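Long-range contact in glycosyl hyrolase, family 3 (Deinococcus radiodurans, PDB 3TEV), which probably hydrolyses O-glycosidic bonds and is a family 3 glycosyl hydrolase with a TIM-barrel-type domain: residues R119-T131 with R323-A335. Numbering follows the deposited sequence.
Sequences RQLRSVGINWNFT and RLRALARRFPAQA
At the N-terminal end of a strand in the TIM-barrel-type sheet, the turn from helix 107-124 into strand 128-129 carries the tail that follows helix 314-330. Arg122 and Asn127 hold this tail by its backbone carbonyls. Arg122 starts with CG anti to the backbone N (chi1 -172°), then bends twice, which sets its guanidinium beside the turn, with Ala333 O and Gln334 O at its edge. Arg122 NH1 donates to Ala333 O at 2.6 Å. NH1 and NH2 together grip this one oxygen end-on, both from the same face of its plane. Arg122 NH2 also donates to Gln334 O at 2.9 Å, from above that carbonyl's plane. NH1 also donates to Ile126 O, which ties its own turn to the tail. Pro332 O lies over one guanidinium face. An alanine in place of Arg122 would probably leave the carbonyls of Ala333 and Gln334 without these donors and let the tail drift. Gly125 ends the helix as the C-prime residue of a Schellman motif, and Ala335 CB packs 3.8 Å from Gly125 CA. Deeper in, Leu327 CD2 rests 3.5 Å from Trp128 CZ3. Asn127 also bonds Ile77 N of strand 76-79 through OD1, and Ala75 O just before it through ND2. Toward the tail, Asn127 ND2 donates to Phe331 O at 2.8 Å, nearly in line with the C=O bond, and Ala333 CB sits 3.5 Å from Asn127 ND2.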
ATOM      1  N   ARG A 119       1.854 -18.632  -1.889  1.00 47.64           N
ATOM      2  CA  ARG A 119       2.419 -19.628  -2.811  1.00 49.03           C
ATOM      3  C   ARG A 119       1.758 -19.559  -4.178  1.00 49.77           C
ATOM      4  O   ARG A 119       2.432 -19.719  -5.199  1.00 49.95           O
ATOM      5  CB  ARG A 119       2.283 -21.070  -2.280  1.00 49.31           C
ATOM      6  CG  ARG A 119       3.250 -21.437  -1.171  1.00 50.06           C
ATOM      7  CD  ARG A 119       3.261 -22.940  -0.872  1.00 52.21           C
ATOM      8  NE  ARG A 119       1.971 -23.429  -0.375  1.00 52.66           N
ATOM      9  CZ  ARG A 119       1.585 -23.411   0.903  1.00 52.85           C
ATOM     10  NH1 ARG A 119       2.380 -22.925   1.849  1.00 50.66           N
ATOM     11  NH2 ARG A 119       0.400 -23.901   1.239  1.00 53.78           N
ATOM     12  N   GLN A 120       0.441 -19.365  -4.196  1.00 50.13           N
ATOM     13  CA  GLN A 120      -0.252 -19.187  -5.458  1.00 51.31           C
ATOM     14  C   GLN A 120       0.225 -17.882  -6.151  1.00 50.06           C
ATOM     15  O   GLN A 120       0.475 -17.874  -7.356  1.00 49.94           O
ATOM     16  CB  GLN A 120      -1.777 -19.232  -5.272  1.00 52.21           C
ATOM     17  CG  GLN A 120      -2.559 -19.424  -6.595  1.00 58.17           C
ATOM     18  CD  GLN A 120      -2.580 -20.895  -7.119  1.00 64.72           C
ATOM     19  OE1 GLN A 120      -2.549 -21.875  -6.337  1.00 68.01           O
ATOM     20  NE2 GLN A 120      -2.652 -21.044  -8.449  1.00 66.79           N
ATOM     21  N   LEU A 121       0.382 -16.803  -5.386  1.00 48.74           N
ATOM     22  CA  LEU A 121       0.840 -15.537  -5.951  1.00 47.87           C
ATOM     23  C   LEU A 121       2.260 -15.670  -6.506  1.00 48.34           C
ATOM     24  O   LEU A 121       2.544 -15.257  -7.622  1.00 47.84           O
ATOM     25  CB  LEU A 121       0.772 -14.412  -4.917  1.00 46.75           C
ATOM     26  CG  LEU A 121      -0.609 -14.006  -4.392  1.00 46.28           C
ATOM     27  CD1 LEU A 121      -0.505 -12.785  -3.472  1.00 44.75           C
ATOM     28  CD2 LEU A 121      -1.596 -13.733  -5.520  1.00 45.17           C
ATOM     29  N   ARG A 122       3.138 -16.261  -5.707  1.00 49.64           N
ATOM     30  CA  ARG A 122       4.506 -16.534  -6.099  1.00 50.91           C
ATOM     31  C   ARG A 122       4.579 -17.371  -7.393  1.00 51.27           C
ATOM     32  O   ARG A 122       5.394 -17.077  -8.279  1.00 51.26           O
ATOM     33  CB  ARG A 122       5.266 -17.191  -4.934  1.00 51.78           C
ATOM     34  CG  ARG A 122       6.777 -17.377  -5.132  1.00 55.44           C
ATOM     35  CD  ARG A 122       7.570 -16.091  -4.841  1.00 60.61           C
ATOM     36  NE  ARG A 122       7.053 -14.937  -5.595  1.00 63.75           N
ATOM     37  CZ  ARG A 122       7.432 -14.595  -6.827  1.00 63.82           C
ATOM     38  NH1 ARG A 122       6.866 -13.559  -7.416  1.00 63.31           N
ATOM     39  NH2 ARG A 122       8.369 -15.286  -7.469  1.00 65.55           N
ATOM     40  N   SER A 123       3.720 -18.376  -7.539  1.00 51.31           N
ATOM     41  CA  SER A 123       3.760 -19.177  -8.767  1.00 52.04           C
ATOM     42  C   SER A 123       3.321 -18.431 -10.037  1.00 51.10           C
ATOM     43  O   SER A 123       3.724 -18.813 -11.133  1.00 51.14           O
ATOM     44  CB  SER A 123       3.050 -20.534  -8.627  1.00 52.97           C
ATOM     45  OG  SER A 123       1.660 -20.418  -8.886  1.00 55.78           O
ATOM     46  N   VAL A 124       2.548 -17.352  -9.902  1.00 49.51           N
ATOM     47  CA  VAL A 124       2.183 -16.562 -11.091  1.00 47.95           C
ATOM     48  C   VAL A 124       3.078 -15.345 -11.324  1.00 46.65           C
ATOM     49  O   VAL A 124       3.006 -14.728 -12.373  1.00 46.99           O
ATOM     50  CB  VAL A 124       0.666 -16.189 -11.153  1.00 48.10           C
ATOM     51  CG1 VAL A 124      -0.199 -17.462 -11.158  1.00 47.19           C
ATOM     52  CG2 VAL A 124       0.267 -15.258 -10.018  1.00 47.27           C
ATOM     53  N   GLY A 125       3.913 -15.012 -10.345  1.00 45.08           N
ATOM     54  CA  GLY A 125       4.941 -13.986 -10.489  1.00 42.77           C
ATOM     55  C   GLY A 125       4.592 -12.669  -9.829  1.00 41.71           C
ATOM     56  O   GLY A 125       5.046 -11.594 -10.274  1.00 41.30           O
ATOM     57  N   ILE A 126       3.768 -12.748  -8.785  1.00 40.30           N
ATOM     58  CA  ILE A 126       3.389 -11.585  -7.991  1.00 39.03           C
ATOM     59  C   ILE A 126       4.246 -11.562  -6.731  1.00 38.51           C
ATOM     60  O   ILE A 126       4.433 -12.605  -6.090  1.00 38.92           O
ATOM     61  CB  ILE A 126       1.879 -11.632  -7.628  1.00 38.97           C
ATOM     62  CG1 ILE A 126       1.044 -11.244  -8.863  1.00 39.46           C
ATOM     63  CG2 ILE A 126       1.561 -10.675  -6.475  1.00 37.87           C
ATOM     64  CD1 ILE A 126      -0.400 -11.787  -8.861  1.00 39.62           C
ATOM     65  N   ASN A 127       4.766 -10.393  -6.369  1.00 37.24           N
ATOM     66  CA  ASN A 127       5.636 -10.300  -5.200  1.00 36.71           C
ATOM     67  C   ASN A 127       5.138  -9.347  -4.104  1.00 36.58           C
ATOM     68  O   ASN A 127       5.864  -9.046  -3.156  1.00 36.19           O
ATOM     69  CB  ASN A 127       7.088  -9.983  -5.620  1.00 36.62           C
ATOM     70  CG  ASN A 127       7.232  -8.630  -6.346  1.00 36.27           C
ATOM     71  OD1 ASN A 127       6.247  -7.986  -6.722  1.00 36.60           O
ATOM     72  ND2 ASN A 127       8.472  -8.196  -6.528  1.00 36.13           N
ATOM     73  N   TRP A 128       3.894  -8.893  -4.225  1.00 36.78           N
ATOM     74  CA  TRP A 128       3.321  -7.962  -3.268  1.00 37.35           C
ATOM     75  C   TRP A 128       1.809  -8.177  -3.172  1.00 37.11           C
ATOM     76  O   TRP A 128       1.115  -8.164  -4.180  1.00 37.41           O
ATOM     77  CB  TRP A 128       3.681  -6.536  -3.679  1.00 37.59           C
ATOM     78  CG  TRP A 128       3.052  -5.396  -2.917  1.00 41.76           C
ATOM     79  CD1 TRP A 128       1.748  -5.303  -2.470  1.00 45.16           C
ATOM     80  CD2 TRP A 128       3.662  -4.127  -2.611  1.00 43.54           C
ATOM     81  NE1 TRP A 128       1.531  -4.062  -1.878  1.00 46.45           N
ATOM     82  CE2 TRP A 128       2.693  -3.333  -1.950  1.00 45.10           C
ATOM     83  CE3 TRP A 128       4.925  -3.588  -2.831  1.00 44.22           C
ATOM     84  CZ2 TRP A 128       2.971  -2.035  -1.484  1.00 43.67           C
ATOM     85  CZ3 TRP A 128       5.189  -2.292  -2.373  1.00 44.13           C
ATOM     86  CH2 TRP A 128       4.223  -1.544  -1.701  1.00 42.86           C
ATOM     87  N   ASN A 129       1.312  -8.366  -1.953  1.00 36.55           N
ATOM     88  CA  ASN A 129      -0.120  -8.498  -1.692  1.00 36.59           C
ATOM     89  C   ASN A 129      -0.547  -7.470  -0.646  1.00 36.98           C
ATOM     90  O   ASN A 129       0.126  -7.303   0.381  1.00 37.44           O
ATOM     91  CB  ASN A 129      -0.447  -9.914  -1.204  1.00 35.58           C
ATOM     92  CG  ASN A 129      -1.941 -10.205  -1.196  1.00 36.02           C
ATOM     93  OD1 ASN A 129      -2.732  -9.479  -1.812  1.00 38.60           O
ATOM     94  ND2 ASN A 129      -2.339 -11.273  -0.507  1.00 32.26           N
ATOM     95  N   PHE A 130      -1.655  -6.784  -0.889  1.00 37.48           N
ATOM     96  CA  PHE A 130      -2.144  -5.763   0.047  1.00 38.56           C
ATOM     97  C   PHE A 130      -2.987  -6.376   1.172  1.00 39.40           C
ATOM     98  O   PHE A 130      -4.214  -6.232   1.181  1.00 39.79           O
ATOM     99  CB  PHE A 130      -2.957  -4.702  -0.693  1.00 38.28           C
ATOM    100  CG  PHE A 130      -2.130  -3.698  -1.419  1.00 40.35           C
ATOM    101  CD1 PHE A 130      -1.475  -2.682  -0.723  1.00 43.29           C
ATOM    102  CD2 PHE A 130      -2.035  -3.728  -2.806  1.00 40.46           C
ATOM    103  CE1 PHE A 130      -0.695  -1.730  -1.417  1.00 45.49           C
ATOM    104  CE2 PHE A 130      -1.278  -2.782  -3.510  1.00 41.61           C
ATOM    105  CZ  PHE A 130      -0.607  -1.784  -2.836  1.00 44.03           C
ATOM    106  N   THR A 131      -2.330  -7.127   2.057  1.00 40.61           N
ATOM    107  CA  THR A 131      -2.874  -7.613   3.340  1.00 41.60           C
ATOM    108  C   THR A 131      -1.676  -7.673   4.291  1.00 41.09           C
ATOM    109  O   THR A 131      -0.533  -7.658   3.829  1.00 40.69           O
ATOM    110  CB  THR A 131      -3.512  -9.057   3.304  1.00 42.31           C
ATOM    111  OG1 THR A 131      -2.677  -9.952   2.546  1.00 45.56           O
ATOM    112  CG2 THR A 131      -4.939  -9.049   2.781  1.00 42.88           C
ATOM    113  N   ARG A 323      14.432   2.055  -0.801  1.00 34.37           N
ATOM    114  CA  ARG A 323      13.481   1.257  -0.027  1.00 34.20           C
ATOM    115  C   ARG A 323      12.671   0.322  -0.931  1.00 33.81           C
ATOM    116  O   ARG A 323      12.431  -0.849  -0.581  1.00 33.20           O
ATOM    117  CB  ARG A 323      12.525   2.140   0.761  1.00 33.87           C
ATOM    118  CG  ARG A 323      13.194   2.803   1.941  1.00 35.72           C
ATOM    119  CD  ARG A 323      12.158   3.360   2.901  1.00 39.21           C
ATOM    120  NE  ARG A 323      12.793   4.126   3.973  1.00 41.99           N
ATOM    121  CZ  ARG A 323      12.903   5.451   3.995  1.00 41.40           C
ATOM    122  NH1 ARG A 323      12.413   6.199   3.001  1.00 39.80           N
ATOM    123  NH2 ARG A 323      13.510   6.023   5.023  1.00 41.66           N
ATOM    124  N   LEU A 324      12.290   0.839  -2.096  1.00 33.34           N
ATOM    125  CA  LEU A 324      11.512   0.075  -3.056  1.00 33.77           C
ATOM    126  C   LEU A 324      12.366  -1.024  -3.657  1.00 35.45           C
ATOM    127  O   LEU A 324      11.915  -2.134  -3.878  1.00 34.84           O
ATOM    128  CB  LEU A 324      10.995   0.989  -4.161  1.00 33.05           C
ATOM    129  CG  LEU A 324      10.004   2.075  -3.718  1.00 31.20           C
ATOM    130  CD1 LEU A 324       9.568   2.989  -4.895  1.00 29.08           C
ATOM    131  CD2 LEU A 324       8.801   1.456  -3.038  1.00 29.15           C
ATOM    132  N   ARG A 325      13.623  -0.695  -3.906  1.00 35.17           N
ATOM    133  CA  ARG A 325      14.533  -1.630  -4.490  1.00 37.39           C
ATOM    134  C   ARG A 325      14.932  -2.717  -3.494  1.00 37.54           C
ATOM    135  O   ARG A 325      15.016  -3.881  -3.862  1.00 37.09           O
ATOM    136  CB  ARG A 325      15.707  -0.874  -5.101  1.00 38.71           C
ATOM    137  CG  ARG A 325      15.548  -0.811  -6.612  1.00 41.71           C
ATOM    138  CD  ARG A 325      15.537   0.523  -7.273  1.00 43.91           C
ATOM    139  NE  ARG A 325      16.823   0.887  -7.788  1.00 49.68           N
ATOM    140  CZ  ARG A 325      17.072   1.483  -8.966  1.00 51.57           C
ATOM    141  NH1 ARG A 325      16.123   1.765  -9.856  1.00 52.68           N
ATOM    142  NH2 ARG A 325      18.310   1.773  -9.262  1.00 49.83           N
ATOM    143  N   ALA A 326      15.101  -2.349  -2.229  1.00 37.78           N
ATOM    144  CA  ALA A 326      15.442  -3.319  -1.196  1.00 38.21           C
ATOM    145  C   ALA A 326      14.314  -4.338  -1.040  1.00 37.98           C
ATOM    146  O   ALA A 326      14.580  -5.528  -0.873  1.00 37.93           O
ATOM    147  CB  ALA A 326      15.762  -2.639   0.132  1.00 37.88           C
ATOM    148  N   LEU A 327      13.070  -3.858  -1.133  1.00 37.27           N
ATOM    149  CA  LEU A 327      11.894  -4.717  -1.082  1.00 37.00           C
ATOM    150  C   LEU A 327      11.875  -5.737  -2.225  1.00 37.15           C
ATOM    151  O   LEU A 327      11.689  -6.934  -1.997  1.00 36.79           O
ATOM    152  CB  LEU A 327      10.604  -3.885  -1.112  1.00 36.32           C
ATOM    153  CG  LEU A 327       9.300  -4.624  -0.807  1.00 36.29           C
ATOM    154  CD1 LEU A 327       9.249  -5.029   0.664  1.00 36.77           C
ATOM    155  CD2 LEU A 327       8.069  -3.785  -1.124  1.00 36.13           C
ATOM    156  N   ALA A 328      12.035  -5.259  -3.453  1.00 37.72           N
ATOM    157  CA  ALA A 328      12.149  -6.157  -4.594  1.00 39.44           C
ATOM    158  C   ALA A 328      13.342  -7.136  -4.530  1.00 41.21           C
ATOM    159  O   ALA A 328      13.228  -8.233  -5.079  1.00 41.58           O
ATOM    160  CB  ALA A 328      12.175  -5.368  -5.900  1.00 39.02           C
ATOM    161  N   ARG A 329      14.477  -6.748  -3.920  1.00 42.78           N
ATOM    162  CA  ARG A 329      15.623  -7.675  -3.778  1.00 45.48           C
ATOM    163  C   ARG A 329      15.255  -8.814  -2.810  1.00 45.02           C
ATOM    164  O   ARG A 329      15.608  -9.971  -3.014  1.00 45.00           O
ATOM    165  CB  ARG A 329      16.908  -6.977  -3.274  1.00 46.89           C
ATOM    166  CG  ARG A 329      17.966  -6.777  -4.339  1.00 52.89           C
ATOM    167  CD  ARG A 329      19.296  -6.097  -3.847  1.00 60.41           C
ATOM    168  NE  ARG A 329      19.090  -4.977  -2.912  1.00 63.19           N
ATOM    169  CZ  ARG A 329      19.024  -3.680  -3.226  1.00 62.44           C
ATOM    170  NH1 ARG A 329      19.140  -3.251  -4.480  1.00 61.98           N
ATOM    171  NH2 ARG A 329      18.839  -2.800  -2.255  1.00 61.30           N
ATOM    172  N   ARG A 330      14.543  -8.450  -1.757  1.00 44.25           N
ATOM    173  CA  ARG A 330      14.155  -9.394  -0.734  1.00 44.06           C
ATOM    174  C   ARG A 330      13.045 -10.312  -1.273  1.00 42.99           C
ATOM    175  O   ARG A 330      13.049 -11.497  -1.012  1.00 42.56           O
ATOM    176  CB  ARG A 330      13.699  -8.630   0.510  1.00 44.30           C
ATOM    177  CG  ARG A 330      13.420  -9.514   1.701  1.00 45.82           C
ATOM    178  CD  ARG A 330      12.974  -8.680   2.874  1.00 47.49           C
ATOM    179  NE  ARG A 330      12.598  -9.535   4.000  1.00 49.60           N
ATOM    180  CZ  ARG A 330      11.889  -9.130   5.048  1.00 49.09           C
ATOM    181  NH1 ARG A 330      11.469  -7.871   5.129  1.00 46.95           N
ATOM    182  NH2 ARG A 330      11.603  -9.994   6.018  1.00 49.87           N
ATOM    183  N   PHE A 331      12.136  -9.740  -2.064  1.00 41.70           N
ATOM    184  CA  PHE A 331      10.981 -10.443  -2.586  1.00 40.97           C
ATOM    185  C   PHE A 331      10.936 -10.300  -4.119  1.00 41.48           C
ATOM    186  O   PHE A 331      10.071  -9.612  -4.661  1.00 41.04           O
ATOM    187  CB  PHE A 331       9.702  -9.863  -1.970  1.00 39.95           C
ATOM    188  CG  PHE A 331       9.640  -9.946  -0.458  1.00 39.01           C
ATOM    189  CD1 PHE A 331       9.552 -11.186   0.189  1.00 37.93           C
ATOM    190  CD2 PHE A 331       9.636  -8.788   0.317  1.00 36.76           C
ATOM    191  CE1 PHE A 331       9.457 -11.279   1.585  1.00 37.26           C
ATOM    192  CE2 PHE A 331       9.527  -8.860   1.721  1.00 36.72           C
ATOM    193  CZ  PHE A 331       9.453 -10.115   2.358  1.00 36.88           C
ATOM    194  N   PRO A 332      11.869 -10.953  -4.824  1.00 42.59           N
ATOM    195  CA  PRO A 332      11.904 -10.808  -6.275  1.00 44.04           C
ATOM    196  C   PRO A 332      10.634 -11.342  -6.959  1.00 46.30           C
ATOM    197  O   PRO A 332      10.091 -12.383  -6.559  1.00 45.32           O
ATOM    198  CB  PRO A 332      13.139 -11.621  -6.691  1.00 43.69           C
ATOM    199  CG  PRO A 332      13.383 -12.579  -5.581  1.00 43.58           C
ATOM    200  CD  PRO A 332      12.769 -12.017  -4.332  1.00 42.58           C
ATOM    201  N   ALA A 333      10.176 -10.629  -7.985  1.00 49.09           N
ATOM    202  CA  ALA A 333       8.993 -11.035  -8.725  1.00 52.81           C
ATOM    203  C   ALA A 333       9.194 -12.310  -9.540  1.00 56.51           C
ATOM    204  O   ALA A 333       8.350 -13.198  -9.498  1.00 56.79           O
ATOM    205  CB  ALA A 333       8.502  -9.916  -9.613  1.00 52.44           C
ATOM    206  N   GLN A 334      10.288 -12.409 -10.286  1.00 60.90           N
ATOM    207  CA  GLN A 334      10.451 -13.531 -11.205  1.00 66.38           C
ATOM    208  C   GLN A 334       9.937 -14.863 -10.594  1.00 68.10           C
ATOM    209  O   GLN A 334      10.443 -15.326  -9.565  1.00 68.37           O
ATOM    210  CB  GLN A 334      11.903 -13.627 -11.710  1.00 67.43           C
ATOM    211  CG  GLN A 334      12.098 -14.601 -12.873  1.00 72.90           C
ATOM    212  CD  GLN A 334      13.478 -14.513 -13.501  1.00 78.87           C
ATOM    213  OE1 GLN A 334      14.126 -13.463 -13.480  1.00 81.32           O
ATOM    214  NE2 GLN A 334      13.929 -15.622 -14.082  1.00 81.35           N
ATOM    215  N   ALA A 335       8.916 -15.436 -11.243  1.00 70.46           N
ATOM    216  CA  ALA A 335       8.180 -16.617 -10.785  1.00 72.07           C
ATOM    217  C   ALA A 335       9.058 -17.857 -10.637  1.00 73.45           C
ATOM    218  O   ALA A 335       9.400 -18.503 -11.630  1.00 74.30           O
ATOM    219  CB  ALA A 335       7.031 -16.913 -11.746  1.00 72.30           C
TER